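Local coordinates for type IV pilus assembly protein PilF (Thermus thermophilus HB8, PDB 5OIU) that is a hexameric AAA+ ATPase that binds ATP and magnesium and probably powers assembly of type IV pili, at residues P78-V83 and R95-P100. Residues are numbered along the deposited sequence; the frame is centred on the assembly and turned at random.
Sequences PQDGRV and RLSTLP. With ATP (adenosine-5'-triphosphate), chain Q.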
# COMPACT_ATOMS: atom_id res chain seq x y z
N PRO C 78 20.39 19.45 -12.98
CA PRO C 78 21.49 19.89 -12.11
C PRO C 78 21.99 18.78 -11.22
O PRO C 78 21.22 17.97 -10.71
CB PRO C 78 20.84 21.02 -11.29
CG PRO C 78 19.41 20.62 -11.20
CD PRO C 78 19.07 19.86 -12.47
N GLN C 79 23.30 18.75 -11.00
CA GLN C 79 23.93 17.72 -10.17
C GLN C 79 24.81 18.37 -9.11
O GLN C 79 25.11 19.56 -9.17
CB GLN C 79 24.74 16.75 -11.05
CG GLN C 79 24.12 16.56 -12.44
CD GLN C 79 25.07 15.94 -13.45
OE1 GLN C 79 25.75 14.95 -13.17
NE2 GLN C 79 25.12 16.52 -14.65
N ASP C 80 25.23 17.57 -8.12
CA ASP C 80 26.08 18.01 -7.02
C ASP C 80 27.11 16.96 -6.68
O ASP C 80 26.88 15.76 -6.82
CB ASP C 80 25.33 18.27 -5.73
CG ASP C 80 24.05 18.92 -5.96
OD1 ASP C 80 24.13 20.04 -6.48
OD2 ASP C 80 22.99 18.34 -5.61
N GLY C 81 28.21 17.44 -6.11
CA GLY C 81 29.26 16.55 -5.66
C GLY C 81 30.30 17.36 -4.93
O GLY C 81 30.44 18.57 -5.12
N ARG C 82 31.03 16.66 -4.07
CA ARG C 82 32.14 17.27 -3.38
C ARG C 82 33.42 16.97 -4.15
O ARG C 82 33.58 15.89 -4.72
CB ARG C 82 32.26 16.76 -1.95
CG ARG C 82 32.84 17.79 -1.04
CD ARG C 82 33.19 17.19 0.27
NE ARG C 82 32.06 17.23 1.19
CZ ARG C 82 32.19 17.48 2.49
NH1 ARG C 82 33.40 17.73 2.99
NH2 ARG C 82 31.13 17.49 3.28
N VAL C 83 34.31 17.96 -4.18
CA VAL C 83 35.60 17.86 -4.84
C VAL C 83 36.67 17.98 -3.77
O VAL C 83 36.79 19.03 -3.13
CB VAL C 83 35.78 18.97 -5.90
CG1 VAL C 83 37.16 18.90 -6.50
CG2 VAL C 83 34.70 18.87 -6.99
N ARG C 95 32.45 22.30 -2.56
CA ARG C 95 31.07 21.96 -2.91
C ARG C 95 30.85 22.32 -4.38
O ARG C 95 30.89 23.50 -4.75
CB ARG C 95 30.11 22.72 -2.00
CG ARG C 95 28.68 22.19 -1.90
CD ARG C 95 27.74 22.83 -2.93
NE ARG C 95 27.77 24.30 -2.98
CZ ARG C 95 27.26 25.10 -2.04
NH1 ARG C 95 26.69 24.58 -0.97
NH2 ARG C 95 27.33 26.42 -2.18
N LEU C 96 30.63 21.33 -5.23
CA LEU C 96 30.42 21.59 -6.65
C LEU C 96 28.94 21.50 -7.01
O LEU C 96 28.22 20.63 -6.50
CB LEU C 96 31.23 20.60 -7.49
CG LEU C 96 30.89 20.61 -8.99
CD1 LEU C 96 31.09 21.98 -9.60
CD2 LEU C 96 31.69 19.58 -9.75
N SER C 97 28.48 22.40 -7.88
CA SER C 97 27.10 22.42 -8.34
C SER C 97 27.07 22.81 -9.81
O SER C 97 27.65 23.84 -10.17
CB SER C 97 26.26 23.39 -7.52
OG SER C 97 25.19 23.92 -8.28
N THR C 98 26.43 22.00 -10.65
CA THR C 98 26.26 22.33 -12.06
C THR C 98 24.79 22.52 -12.36
O THR C 98 23.95 21.72 -11.95
CB THR C 98 26.85 21.27 -13.00
OG1 THR C 98 26.10 20.05 -12.90
CG2 THR C 98 28.32 21.01 -12.70
N LEU C 99 24.48 23.58 -13.11
CA LEU C 99 23.13 23.96 -13.36
C LEU C 99 22.98 24.31 -14.84
O LEU C 99 23.75 25.13 -15.36
CB LEU C 99 22.75 25.15 -12.49
CG LEU C 99 21.38 25.79 -12.71
CD1 LEU C 99 20.34 25.11 -11.82
CD2 LEU C 99 21.44 27.28 -12.42
N PRO C 100 22.02 23.70 -15.53
CA PRO C 100 21.73 24.11 -16.91
C PRO C 100 21.26 25.55 -16.96
O PRO C 100 20.47 25.99 -16.11
CB PRO C 100 20.61 23.16 -17.35
CG PRO C 100 20.40 22.19 -16.23
CD PRO C 100 21.04 22.74 -15.00
PG ATP Q . 28.36 14.73 2.96
O1G ATP Q . 26.88 14.93 2.66
O2G ATP Q . 28.73 13.32 3.36
O3G ATP Q . 29.30 15.29 1.92
PB ATP Q . 28.41 15.42 5.75
O1B ATP Q . 26.92 15.43 5.96
O2B ATP Q . 29.24 14.23 6.19
O3B ATP Q . 28.73 15.70 4.20
PA ATP Q . 30.60 16.78 6.88
O1A ATP Q . 31.02 16.15 8.18
O2A ATP Q . 31.36 16.43 5.63
O3A ATP Q . 29.03 16.67 6.54
O5' ATP Q . 30.75 18.35 7.18
C5' ATP Q . 30.50 19.34 6.18
C4' ATP Q . 31.19 20.62 6.65
O4' ATP Q . 30.60 21.11 7.85
C3' ATP Q . 32.65 20.32 6.95
O3' ATP Q . 33.36 21.45 6.39
C2' ATP Q . 32.69 20.23 8.47
O2' ATP Q . 33.97 20.53 9.06
C1' ATP Q . 31.56 21.17 8.90
N9 ATP Q . 30.90 20.76 10.15
C8 ATP Q . 30.41 19.52 10.39
N7 ATP Q . 29.84 19.46 11.63
C5 ATP Q . 29.97 20.66 12.20
C6 ATP Q . 29.59 21.26 13.50
N6 ATP Q . 28.96 20.53 14.46
N1 ATP Q . 29.90 22.55 13.71
C2 ATP Q . 30.53 23.28 12.77
N3 ATP Q . 30.90 22.81 11.56
C4 ATP Q . 30.66 21.52 11.22
O HOH W 1 24.48 19.24 -14.76
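Gln79 and Gly81 pair with Thr98 and Leu96 in an antiparallel beta hairpin, built from strands 79-87 and 90-101 at one margin of the chain's six-stranded antiparallel sheet. Each pair exchanges two backbone hydrogen bonds; Leu96 N reaches Gly81 O at 2.8 Å. Gly81 puts no side chain beside Leu96, whose CB lies 3.2 Å from Gly81 O. Two residues beyond Gly81, the branched Val83 suits a strand and packs diagonally on Leu96, its CG2 meeting Leu96 CB at 3.9 Å. Helix 57-67 covers this apolar patch through Val64 and Met67. On the same face, Thr98 holds OG1 between its backbone N and carbonyl carbon (chi1 67°), which sets Thr98 OG1 3.6 Å from Gln79 N. A water accepts hydrogen bonds from Thr98 OG1 and Gln79 NE2, while Gln79, its chain extended beyond CG, accepts a hydrogen bond at OE1 from the backbone N of Asn71.

The other face carries Asp80, Ser97, Arg82 and Arg95 and belongs largely to the subunit interface. There the short polar side chains of Asp80 and Ser97 engage Arg209 and Gln210 of the second subunit, by a salt bridge and a hydrogen bond respectively. Just ahead of the strand, the rigid ring of Pro78 packs its CB 4.1 Å from Pro100 CD and also meets Leu99 CD1.

Arg82 has the length to leave the sheet for ATP, its chain bending at chi3 (-88°), and Asp93 steadies NH1 by a salt bridge. Arg82 NH2 makes two weak hydrogen bonds to the nucleotide, to ATP O3G at 3.2 Å and to ATP O2A at 2.6 Å. A leucine here would probably leave the carboxylate of Asp93 without its cationic mate and the triphosphate without this positive charge. ATP O2A approaches the guanidinium plane of Arg82 obliquely.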